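MS5a (Brassica napus, PDB 6L77) is of unknown function but, as the C-terminal part of a meiosis-related protein, has a cystatin-like fold associated with non-canonical papain enhancement. Local coordinates at residues Lys37-Val42 with Thr55-Asp60; Ile81-Tyr86 with Val219-Glu224; Asp107-Trp112 with Asn185-Ile190; Tyr189-Gln194 with Lys203-Val208. All blocks are in the same frame, centred on the assembly; numbering follows the deposited sequence.

Interaction 1: residues Lys37-Val42 with Thr55-Asp60; sequences KIEKYV and TLIAED
Lys37 meets Ile57 as an antiparallel hydrogen-bonded pair, and its two backbone bonds are unequal: Ile57 N gives to Lys37 O at 2.8 Å with an N-H...O angle of 174°, while Lys37 N reaches Ile57 O at 3.3 Å. On the same face the Lys37 side chain runs beside that of Ile57, CG to CG1 3.8 Å, and then bends at its third and fourth torsions, which brings NZ back to a salt bridge with Glu39 OE1 in its own strand. Ile38 points to the other face, where its CD1 packs on Leu56 CB at 4.0 Å; helix 12-29 covers this face, with Val14 and Ala18 against Ile38. At Glu39 the pairing slips by one residue. Glu39 N (2.9 Å) and Lys40 N (3.3 Å) both donate to Thr55 O, which defines a classic beta bulge in the hairpin of strands 34-45 and 49-60, at one end of the cystatin-like sheet. The bulge also turns Glu39 toward the partner strand: with chi2 bent to -88°, its CG lies 3.6 Å from Ile57 CG1 and the carboxylate passes over the end of the isoleucine. An alanine in place of Ile57 would probably leave Glu39 CG without the CG1 and CD1 atoms it packs on, freer to turn, and thin the contact with Lys37 CG. Lys40 restores regular pairing through Thr55 N to Lys40 O, and its CG and CE both lie to one side of Thr55 OG1; the hydroxyl itself is hydrogen-bonded to Lys91 NZ.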
# COMPACT_ATOMS: atom_id res chain seq x y z
N LYS A 37 -9.67 -13.88 8.09
CA LYS A 37 -10.56 -14.18 6.98
C LYS A 37 -11.43 -12.97 6.69
O LYS A 37 -11.58 -12.08 7.53
CB LYS A 37 -11.45 -15.39 7.28
CG LYS A 37 -12.49 -15.12 8.35
CD LYS A 37 -13.30 -16.37 8.70
CE LYS A 37 -14.11 -16.88 7.53
NZ LYS A 37 -15.28 -16.02 7.24
N ILE A 38 -12.00 -12.95 5.49
CA ILE A 38 -13.04 -11.99 5.13
C ILE A 38 -14.39 -12.64 5.41
O ILE A 38 -14.66 -13.74 4.93
CB ILE A 38 -12.94 -11.59 3.65
CG1 ILE A 38 -11.52 -11.16 3.26
CG2 ILE A 38 -14.02 -10.53 3.31
CD1 ILE A 38 -11.07 -9.89 3.88
N GLU A 39 -15.25 -11.96 6.18
CA GLU A 39 -16.60 -12.46 6.45
C GLU A 39 -17.59 -12.02 5.37
O GLU A 39 -18.43 -12.81 4.93
CB GLU A 39 -17.10 -11.96 7.80
CG GLU A 39 -16.49 -12.63 9.01
CD GLU A 39 -17.23 -13.88 9.43
OE1 GLU A 39 -18.10 -14.36 8.66
OE2 GLU A 39 -16.96 -14.39 10.54
N LYS A 40 -17.53 -10.76 4.98
CA LYS A 40 -18.48 -10.27 3.99
C LYS A 40 -17.98 -8.93 3.51
O LYS A 40 -17.16 -8.28 4.17
CB LYS A 40 -19.89 -10.13 4.55
CG LYS A 40 -20.02 -9.18 5.71
CD LYS A 40 -21.47 -8.69 5.81
CE LYS A 40 -21.70 -7.87 7.06
NZ LYS A 40 -23.02 -7.18 7.03
N TYR A 41 -18.45 -8.52 2.33
CA TYR A 41 -18.18 -7.17 1.88
C TYR A 41 -19.36 -6.69 1.07
O TYR A 41 -20.15 -7.48 0.55
CB TYR A 41 -16.87 -7.09 1.08
CG TYR A 41 -16.85 -7.89 -0.21
CD1 TYR A 41 -16.52 -9.23 -0.21
CD2 TYR A 41 -17.16 -7.30 -1.44
CE1 TYR A 41 -16.48 -9.96 -1.37
CE2 TYR A 41 -17.13 -8.03 -2.60
CZ TYR A 41 -16.78 -9.36 -2.55
OH TYR A 41 -16.75 -10.12 -3.69
N VAL A 42 -19.51 -5.37 1.03
CA VAL A 42 -20.57 -4.71 0.28
C VAL A 42 -19.90 -3.77 -0.70
O VAL A 42 -19.04 -2.98 -0.30
CB VAL A 42 -21.54 -3.93 1.19
CG1 VAL A 42 -22.68 -3.32 0.36
CG2 VAL A 42 -22.09 -4.85 2.28
N THR A 55 -16.06 -6.41 6.03
CA THR A 55 -16.05 -6.92 7.39
C THR A 55 -15.10 -8.10 7.43
O THR A 55 -15.29 -9.09 6.72
CB THR A 55 -17.46 -7.34 7.82
OG1 THR A 55 -18.35 -6.22 7.69
CG2 THR A 55 -17.45 -7.84 9.28
N LEU A 56 -14.05 -8.00 8.24
CA LEU A 56 -13.03 -9.03 8.28
C LEU A 56 -12.77 -9.44 9.72
O LEU A 56 -13.12 -8.72 10.66
CB LEU A 56 -11.73 -8.56 7.62
CG LEU A 56 -11.17 -7.27 8.24
CD1 LEU A 56 -9.74 -7.49 8.68
CD2 LEU A 56 -11.27 -6.07 7.29
N ILE A 57 -12.15 -10.61 9.88
CA ILE A 57 -11.70 -11.10 11.17
C ILE A 57 -10.19 -10.96 11.19
O ILE A 57 -9.51 -11.44 10.28
CB ILE A 57 -12.11 -12.56 11.41
CG1 ILE A 57 -13.61 -12.75 11.16
CG2 ILE A 57 -11.71 -12.99 12.81
CD1 ILE A 57 -14.47 -11.81 11.97
N ALA A 58 -9.68 -10.26 12.19
CA ALA A 58 -8.24 -10.15 12.41
C ALA A 58 -7.84 -11.03 13.59
O ALA A 58 -8.58 -11.14 14.57
CB ALA A 58 -7.83 -8.70 12.69
N GLU A 59 -6.66 -11.64 13.49
CA GLU A 59 -6.09 -12.38 14.60
C GLU A 59 -5.13 -11.49 15.38
O GLU A 59 -4.31 -10.76 14.78
CB GLU A 59 -5.36 -13.65 14.12
CG GLU A 59 -4.78 -14.45 15.30
CD GLU A 59 -4.23 -15.83 14.93
OE1 GLU A 59 -4.19 -16.20 13.73
OE2 GLU A 59 -3.86 -16.57 15.86
N ASP A 60 -5.22 -11.54 16.71
CA ASP A 60 -4.32 -10.82 17.61
C ASP A 60 -3.57 -11.85 18.44
O ASP A 60 -4.06 -12.30 19.49
CB ASP A 60 -5.10 -9.86 18.51
CG ASP A 60 -4.24 -9.24 19.61
OD1 ASP A 60 -2.99 -9.28 19.51
OD2 ASP A 60 -4.82 -8.74 20.59

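Interaction 2: residues Ile81-Tyr86 with Val219-Glu224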
# COMPACT_ATOMS: atom_id res chain seq x y z
N ILE A 81 -3.07 2.11 -9.04
CA ILE A 81 -3.44 2.41 -7.66
C ILE A 81 -4.09 3.80 -7.60
O ILE A 81 -3.49 4.79 -8.03
CB ILE A 81 -2.23 2.33 -6.74
CG1 ILE A 81 -1.75 0.89 -6.61
CG2 ILE A 81 -2.60 2.88 -5.37
CD1 ILE A 81 -0.59 0.73 -5.64
N ASP A 82 -5.31 3.87 -7.08
CA ASP A 82 -5.97 5.16 -6.87
C ASP A 82 -7.16 4.91 -5.93
O ASP A 82 -8.26 4.60 -6.39
CB ASP A 82 -6.42 5.77 -8.19
CG ASP A 82 -6.92 7.19 -8.04
OD1 ASP A 82 -7.00 7.68 -6.89
OD2 ASP A 82 -7.24 7.81 -9.08
N PHE A 83 -6.92 5.02 -4.62
CA PHE A 83 -8.00 4.73 -3.67
C PHE A 83 -7.71 5.40 -2.33
O PHE A 83 -6.58 5.79 -2.05
CB PHE A 83 -8.20 3.22 -3.49
CG PHE A 83 -7.01 2.52 -2.85
CD1 PHE A 83 -6.84 2.51 -1.48
CD2 PHE A 83 -6.09 1.85 -3.65
CE1 PHE A 83 -5.76 1.85 -0.91
CE2 PHE A 83 -5.01 1.19 -3.08
CZ PHE A 83 -4.85 1.19 -1.72
N THR A 84 -8.75 5.49 -1.50
CA THR A 84 -8.64 6.06 -0.16
C THR A 84 -9.25 5.10 0.86
O THR A 84 -10.39 4.65 0.67
CB THR A 84 -9.36 7.41 -0.07
OG1 THR A 84 -8.78 8.33 -1.01
CG2 THR A 84 -9.23 8.00 1.35
N CYS A 85 -8.50 4.81 1.93
CA CYS A 85 -9.02 4.04 3.06
C CYS A 85 -9.49 5.02 4.14
O CYS A 85 -8.68 5.75 4.71
CB CYS A 85 -7.96 3.08 3.62
SG CYS A 85 -8.52 2.15 5.08
N TYR A 86 -10.79 5.02 4.41
CA TYR A 86 -11.42 5.98 5.32
C TYR A 86 -11.66 5.44 6.72
O TYR A 86 -11.64 6.21 7.68
CB TYR A 86 -12.78 6.44 4.76
CG TYR A 86 -12.67 7.32 3.54
CD1 TYR A 86 -12.42 8.68 3.66
CD2 TYR A 86 -12.85 6.79 2.26
CE1 TYR A 86 -12.33 9.50 2.55
CE2 TYR A 86 -12.75 7.61 1.14
CZ TYR A 86 -12.50 8.96 1.29
OH TYR A 86 -12.40 9.77 0.18
N VAL A 219 -6.15 7.55 4.58
CA VAL A 219 -4.95 7.23 3.80
C VAL A 219 -5.35 7.15 2.34
O VAL A 219 -6.21 6.34 1.97
CB VAL A 219 -4.31 5.91 4.26
CG1 VAL A 219 -3.19 5.52 3.32
CG2 VAL A 219 -3.79 6.05 5.70
N CYS A 220 -4.72 7.98 1.51
CA CYS A 220 -4.90 7.94 0.06
C CYS A 220 -3.63 7.41 -0.59
O CYS A 220 -2.52 7.84 -0.25
CB CYS A 220 -5.23 9.34 -0.47
SG CYS A 220 -5.26 9.40 -2.26
N LEU A 221 -3.79 6.43 -1.48
CA LEU A 221 -2.68 5.89 -2.26
C LEU A 221 -2.91 6.21 -3.73
O LEU A 221 -3.99 5.95 -4.26
CB LEU A 221 -2.53 4.37 -2.08
CG LEU A 221 -2.18 3.82 -0.68
CD1 LEU A 221 -1.70 2.38 -0.79
CD2 LEU A 221 -1.13 4.67 -0.00
N LEU A 222 -1.89 6.76 -4.37
CA LEU A 222 -1.91 7.02 -5.81
C LEU A 222 -0.62 6.47 -6.39
O LEU A 222 0.46 6.81 -5.93
CB LEU A 222 -2.03 8.52 -6.10
CG LEU A 222 -2.04 8.86 -7.58
CD1 LEU A 222 -3.28 8.28 -8.23
CD2 LEU A 222 -1.97 10.37 -7.79
N GLY A 223 -0.74 5.62 -7.41
CA GLY A 223 0.43 4.92 -7.90
C GLY A 223 0.38 4.70 -9.41
O GLY A 223 -0.68 4.72 -10.04
N GLU A 224 1.57 4.46 -9.95
CA GLU A 224 1.76 4.12 -11.35
C GLU A 224 2.87 3.08 -11.46
O GLU A 224 3.78 3.05 -10.63
CB GLU A 224 2.13 5.35 -12.19
CG GLU A 224 0.97 6.33 -12.34
CD GLU A 224 1.33 7.54 -13.18
OE1 GLU A 224 2.54 7.80 -13.40
OE2 GLU A 224 0.39 8.24 -13.62
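Phe83 and Leu221 form the apolar centre, lying side by side on one face of the sheet. Leu221 CB sits over a face of the phenyl ring, 4.2 Å from its centroid and 21° off the normal, a CH-pi contact, while Leu221 CD1 reaches Phe83 CZ at 3.5 Å. The ring comes to lie along the leucine because chi1 of 65° sets Phe83 CG between the backbone N and the carbonyl carbon. Ile81 adds its CG2 from the neighbouring turn, 3.6 Å from Leu221 CB. An alanine at Phe83 would probably strip Leu221 of the aromatic surface along its side and open a gap in this apolar layer. The backbone fixes the register: Phe83 and Leu221 exchange two bonds, and Cys85 and Val219 do the same, Cys85 N to Val219 O measuring 2.8 Å. This antiparallel pairing, across more than 130 residues of sequence, joins early and late strands of the cystatin-like sheet. On the reverse face Leu222 CD1 packs on Asp82 CG at 3.8 Å, and Thr84 OG1 lies beside Cys220 CB. Arg76 secures this side, forming a salt bridge with Asp82 and a hydrogen bond with Thr84 OG1, which also bonds to Phe102 O. Strands 65-75 and 201-212 flank the pair within the sheet, while Tyr142 and Ile145 of helix 138-150, with Tyr17 of helix 12-29, pack against the Phe83 and Leu221 face.

Interaction 3: residues Asp107-Trp112 with Asn185-Ile190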
# COMPACT_ATOMS: atom_id res chain seq x y z
N ASP A 107 0.43 15.37 -9.62
CA ASP A 107 1.14 14.46 -10.51
C ASP A 107 2.16 13.62 -9.74
O ASP A 107 2.74 14.06 -8.75
CB ASP A 107 1.86 15.24 -11.62
CG ASP A 107 0.91 15.88 -12.62
OD1 ASP A 107 -0.29 15.54 -12.62
OD2 ASP A 107 1.38 16.72 -13.41
N LEU A 108 2.36 12.35 -10.22
CA LEU A 108 3.43 11.48 -9.74
C LEU A 108 4.68 11.68 -10.58
O LEU A 108 4.59 11.98 -11.78
CB LEU A 108 3.00 10.02 -9.83
CG LEU A 108 1.99 9.50 -8.82
CD1 LEU A 108 1.50 8.13 -9.26
CD2 LEU A 108 2.63 9.42 -7.45
N PRO A 109 5.86 11.50 -9.98
CA PRO A 109 7.08 11.41 -10.79
C PRO A 109 7.04 10.19 -11.69
O PRO A 109 6.49 9.14 -11.33
CB PRO A 109 8.19 11.30 -9.74
CG PRO A 109 7.52 10.86 -8.50
CD PRO A 109 6.12 11.38 -8.54
N ASP A 110 7.60 10.32 -12.89
CA ASP A 110 7.52 9.24 -13.86
C ASP A 110 8.76 8.36 -13.90
O ASP A 110 8.76 7.36 -14.62
CB ASP A 110 7.24 9.80 -15.26
CG ASP A 110 8.35 10.68 -15.77
OD1 ASP A 110 9.02 11.34 -14.95
OD2 ASP A 110 8.56 10.70 -17.01
N LYS A 111 9.81 8.69 -13.14
CA LYS A 111 11.04 7.91 -13.16
C LYS A 111 11.59 7.79 -11.75
O LYS A 111 11.30 8.60 -10.86
CB LYS A 111 12.12 8.54 -14.05
CG LYS A 111 11.72 8.81 -15.49
CD LYS A 111 12.89 9.42 -16.26
CE LYS A 111 12.43 10.11 -17.53
NZ LYS A 111 11.64 9.22 -18.43
N TRP A 112 12.38 6.74 -11.57
CA TRP A 112 13.22 6.59 -10.39
C TRP A 112 14.00 7.88 -10.13
O TRP A 112 14.42 8.54 -11.09
CB TRP A 112 14.20 5.43 -10.61
CG TRP A 112 14.78 4.88 -9.34
CD1 TRP A 112 15.93 5.26 -8.71
CD2 TRP A 112 14.20 3.85 -8.54
NE1 TRP A 112 16.10 4.53 -7.56
CE2 TRP A 112 15.06 3.65 -7.44
CE3 TRP A 112 13.04 3.08 -8.65
CZ2 TRP A 112 14.78 2.70 -6.45
CZ3 TRP A 112 12.78 2.14 -7.68
CH2 TRP A 112 13.64 1.96 -6.59
N ASN A 185 3.09 11.19 5.24
CA ASN A 185 3.18 11.30 3.78
C ASN A 185 4.51 10.74 3.28
O ASN A 185 5.57 11.12 3.78
CB ASN A 185 3.03 12.75 3.34
CG ASN A 185 1.63 13.28 3.56
OD1 ASN A 185 0.74 12.54 3.98
ND2 ASN A 185 1.42 14.56 3.29
N VAL A 186 4.46 9.82 2.31
CA VAL A 186 5.67 9.27 1.72
C VAL A 186 5.46 9.07 0.22
O VAL A 186 4.33 8.89 -0.25
CB VAL A 186 6.12 7.93 2.35
CG1 VAL A 186 6.61 8.11 3.80
CG2 VAL A 186 4.99 6.91 2.29
N LEU A 187 6.56 9.10 -0.52
CA LEU A 187 6.60 8.72 -1.92
C LEU A 187 7.55 7.53 -2.03
O LEU A 187 8.72 7.64 -1.65
CB LEU A 187 7.07 9.90 -2.77
CG LEU A 187 7.03 9.85 -4.29
CD1 LEU A 187 5.62 9.67 -4.78
CD2 LEU A 187 7.62 11.13 -4.87
N VAL A 188 7.04 6.39 -2.50
CA VAL A 188 7.78 5.12 -2.44
C VAL A 188 8.11 4.67 -3.85
O VAL A 188 7.22 4.57 -4.70
CB VAL A 188 6.98 4.04 -1.70
CG1 VAL A 188 7.87 2.84 -1.44
CG2 VAL A 188 6.42 4.59 -0.39
N TYR A 189 9.38 4.36 -4.10
CA TYR A 189 9.85 3.79 -5.36
C TYR A 189 10.31 2.37 -5.09
O TYR A 189 11.19 2.15 -4.25
CB TYR A 189 11.02 4.60 -5.94
CG TYR A 189 10.75 6.08 -6.12
CD1 TYR A 189 10.94 6.97 -5.07
CD2 TYR A 189 10.33 6.58 -7.35
CE1 TYR A 189 10.73 8.33 -5.24
CE2 TYR A 189 10.10 7.94 -7.52
CZ TYR A 189 10.31 8.81 -6.47
OH TYR A 189 10.10 10.15 -6.65
N ILE A 190 9.73 1.40 -5.79
CA ILE A 190 10.02 -0.01 -5.55
C ILE A 190 10.48 -0.64 -6.84
O ILE A 190 9.74 -0.68 -7.82
CB ILE A 190 8.79 -0.75 -5.00
CG1 ILE A 190 8.25 -0.01 -3.77
CG2 ILE A 190 9.19 -2.21 -4.67
CD1 ILE A 190 6.96 -0.59 -3.19
O HOH W 1 11.56 11.00 -8.79
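Trp112 lays one face of its indole against the root of Tyr189: Tyr189 CB stands 3.7 Å from the centroid of the six-membered ring, 21° off its normal, a CH-pi contact toward the rim of the indole. The phenol ring then presents its edge to that same aromatic ring, with centroids 5.8 Å apart and planes at 57°, an edge-to-face pair that departs from a strict right angle. Although the CB of Trp112 points away from the strand, chi1 of -160° sets CG anti to the backbone N, and the indole returns far enough for CH2 to lie 3.4 Å from Tyr189 O. These contacts clamp an irregular connection, running from strand 82-88 to helix 115-119, across the face of strand 186-195 in the antiparallel sheet; helix 138-150 packs on the reverse face, against Val188 and Ile190. This part of the loop lies over a patch of the cystatin-like sheet, on the side away from that helix. Nearer its beginning, Pro109 serves both strand residues. Its ring carbon CG meets Leu187 CD2 end-on at 3.6 Å and lies 3.3 Å from Tyr189 OH, crossing the end of the phenol obliquely. Leu108 widens the apolar patch, its CD2 against Leu187 CD1 at 4.0 Å. No direct hydrogen bond links the two segments, but a water joins them, sitting 2.7 Å from Tyr189 OH and donating to Lys111 O. Asp165 and Val167 of strand 161-170 also touch Trp112.

Interaction 4: residues Tyr189-Gln194 with Lys203-Val208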
# COMPACT_ATOMS: atom_id res chain seq x y z
N TYR A 189 9.38 4.36 -4.10
CA TYR A 189 9.85 3.79 -5.36
C TYR A 189 10.31 2.37 -5.09
O TYR A 189 11.19 2.15 -4.25
CB TYR A 189 11.02 4.60 -5.94
CG TYR A 189 10.75 6.08 -6.12
CD1 TYR A 189 10.94 6.97 -5.07
CD2 TYR A 189 10.33 6.58 -7.35
CE1 TYR A 189 10.73 8.33 -5.24
CE2 TYR A 189 10.10 7.94 -7.52
CZ TYR A 189 10.31 8.81 -6.47
OH TYR A 189 10.10 10.15 -6.65
N ILE A 190 9.73 1.40 -5.79
CA ILE A 190 10.02 -0.01 -5.55
C ILE A 190 10.48 -0.64 -6.84
O ILE A 190 9.74 -0.68 -7.82
CB ILE A 190 8.79 -0.75 -5.00
CG1 ILE A 190 8.25 -0.01 -3.77
CG2 ILE A 190 9.19 -2.21 -4.67
CD1 ILE A 190 6.96 -0.59 -3.19
N ARG A 191 11.71 -1.15 -6.83
CA ARG A 191 12.27 -1.90 -7.95
C ARG A 191 12.16 -3.38 -7.60
O ARG A 191 12.71 -3.82 -6.59
CB ARG A 191 13.72 -1.48 -8.19
CG ARG A 191 14.49 -2.36 -9.17
CD ARG A 191 14.12 -2.11 -10.63
NE ARG A 191 14.93 -2.98 -11.48
CZ ARG A 191 14.66 -4.26 -11.71
NH1 ARG A 191 15.48 -4.98 -12.47
NH2 ARG A 191 13.58 -4.83 -11.20
N TYR A 192 11.44 -4.15 -8.43
CA TYR A 192 11.25 -5.55 -8.09
C TYR A 192 11.21 -6.40 -9.35
O TYR A 192 10.85 -5.93 -10.44
CB TYR A 192 9.98 -5.76 -7.25
CG TYR A 192 8.65 -5.47 -7.95
CD1 TYR A 192 8.16 -4.17 -8.05
CD2 TYR A 192 7.88 -6.50 -8.48
CE1 TYR A 192 6.93 -3.90 -8.67
CE2 TYR A 192 6.67 -6.25 -9.10
CZ TYR A 192 6.19 -4.94 -9.19
OH TYR A 192 4.98 -4.69 -9.82
N ASP A 193 11.59 -7.67 -9.20
CA ASP A 193 11.55 -8.65 -10.28
C ASP A 193 10.39 -9.61 -10.08
O ASP A 193 10.06 -9.98 -8.94
CB ASP A 193 12.85 -9.45 -10.37
CG ASP A 193 13.95 -8.69 -11.08
OD1 ASP A 193 13.67 -7.62 -11.66
OD2 ASP A 193 15.11 -9.18 -11.06
N GLN A 194 9.77 -10.00 -11.18
CA GLN A 194 8.72 -11.02 -11.21
C GLN A 194 9.31 -12.27 -11.83
O GLN A 194 9.72 -12.26 -13.00
CB GLN A 194 7.51 -10.53 -12.00
CG GLN A 194 6.49 -11.61 -12.33
CD GLN A 194 5.55 -11.19 -13.43
OE1 GLN A 194 5.67 -10.08 -13.96
NE2 GLN A 194 4.61 -12.06 -13.80
N LYS A 203 11.14 -7.21 -15.16
CA LYS A 203 11.70 -6.16 -14.32
C LYS A 203 10.69 -5.02 -14.18
O LYS A 203 10.29 -4.42 -15.19
CB LYS A 203 13.03 -5.66 -14.90
CG LYS A 203 14.07 -6.75 -15.08
CD LYS A 203 15.45 -6.17 -15.44
CE LYS A 203 15.43 -5.41 -16.76
NZ LYS A 203 16.79 -4.98 -17.21
N HIS A 204 10.29 -4.74 -12.95
CA HIS A 204 9.24 -3.77 -12.65
C HIS A 204 9.77 -2.64 -11.78
O HIS A 204 10.66 -2.83 -10.95
CB HIS A 204 8.06 -4.41 -11.90
CG HIS A 204 7.36 -5.50 -12.64
ND1 HIS A 204 6.36 -5.25 -13.56
CD2 HIS A 204 7.48 -6.85 -12.58
CE1 HIS A 204 5.91 -6.40 -14.04
NE2 HIS A 204 6.57 -7.38 -13.46
N ILE A 205 9.16 -1.46 -11.95
CA ILE A 205 9.26 -0.36 -10.99
C ILE A 205 7.84 0.10 -10.67
O ILE A 205 7.04 0.31 -11.59
CB ILE A 205 10.09 0.81 -11.53
CG1 ILE A 205 11.57 0.41 -11.65
CG2 ILE A 205 9.94 2.05 -10.65
CD1 ILE A 205 12.44 1.43 -12.38
N ALA A 206 7.53 0.25 -9.38
CA ALA A 206 6.29 0.85 -8.93
C ALA A 206 6.59 2.16 -8.23
O ALA A 206 7.60 2.28 -7.52
CB ALA A 206 5.52 -0.09 -7.99
N ILE A 207 5.74 3.16 -8.44
CA ILE A 207 5.85 4.45 -7.77
C ILE A 207 4.52 4.72 -7.10
O ILE A 207 3.48 4.72 -7.76
CB ILE A 207 6.21 5.58 -8.76
CG1 ILE A 207 7.54 5.27 -9.46
CG2 ILE A 207 6.27 6.91 -8.04
CD1 ILE A 207 7.92 6.28 -10.54
N VAL A 208 4.54 4.93 -5.78
CA VAL A 208 3.29 5.07 -5.01
C VAL A 208 3.42 6.24 -4.05
O VAL A 208 4.36 6.28 -3.25
CB VAL A 208 2.95 3.80 -4.22
CG1 VAL A 208 1.64 4.02 -3.46
CG2 VAL A 208 2.84 2.59 -5.13
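Four backbone hydrogen bonds join the strands in antiparallel register: Ile190 and Ala206 exchange one pair, Tyr192 and His204 the other, all between 2.8 and 2.9 Å. Among the aromatic contacts, His204 CB sits over one face of the Tyr192 ring, 3.5 Å from its centroid, in a CH-pi contact. The two rings are nearly parallel, planes at 16°, but offset enough, centroids 4.8 Å apart, that they hardly stack. With chi1 at 66°, Tyr192 CG is tucked over the backbone and the phenol leans across the partner strand, where Ala206 CB meets the ring edge. A side-chain hydrogen bond fixes the imidazole: His204 NE2 gives its N-H to Gln194 OE1 at 2.9 Å, with the acceptor close to the ring plane. Charged groups gather on the opposite face. Arg191 NH2 meets Asp193 OD1 at 2.8 Å in a salt bridge, lying above the carboxylate plane while the oxygen stays in the guanidinium plane. The aliphatic part of Lys203 packs beside this pair, CD to Arg191 NH1 3.2 Å. Apolar packing continues there, with Ile205 CG1 against Arg191 CD and Ile207 CG1 at 3.7 Å from Tyr189 CD2. On the Tyr192 and His204 face of the sheet, Met143 and Phe147 of helix 138-150 pack on Tyr192, making this a long antiparallel hairpin with one side turned to a helix, as in cystatin-like folds.

How the interactions relate
All four contacts reach one nine-stranded antiparallel sheet; interaction 3 sets a loop against it. Interaction 1 lies in its first hairpin and closes before interaction 2 opens. Interaction 2 pairs strand 82-88 with 219-227, joining the early strands to the late ones. Interactions 3 and 4 are nested inside the loop it closes and share Tyr189 and Ile190 on strand 186-195. Both touch interaction 2: Leu108 packs on Gly223 and Glu224, and Glu224 N probably bonds to Ile207 O. The centres of interactions 1 and 3 are 31 Å apart, on opposite sides of the chain's centre, and strand 65-75 links the first hairpin to strand 82-88, so the one sheet spans the molecule.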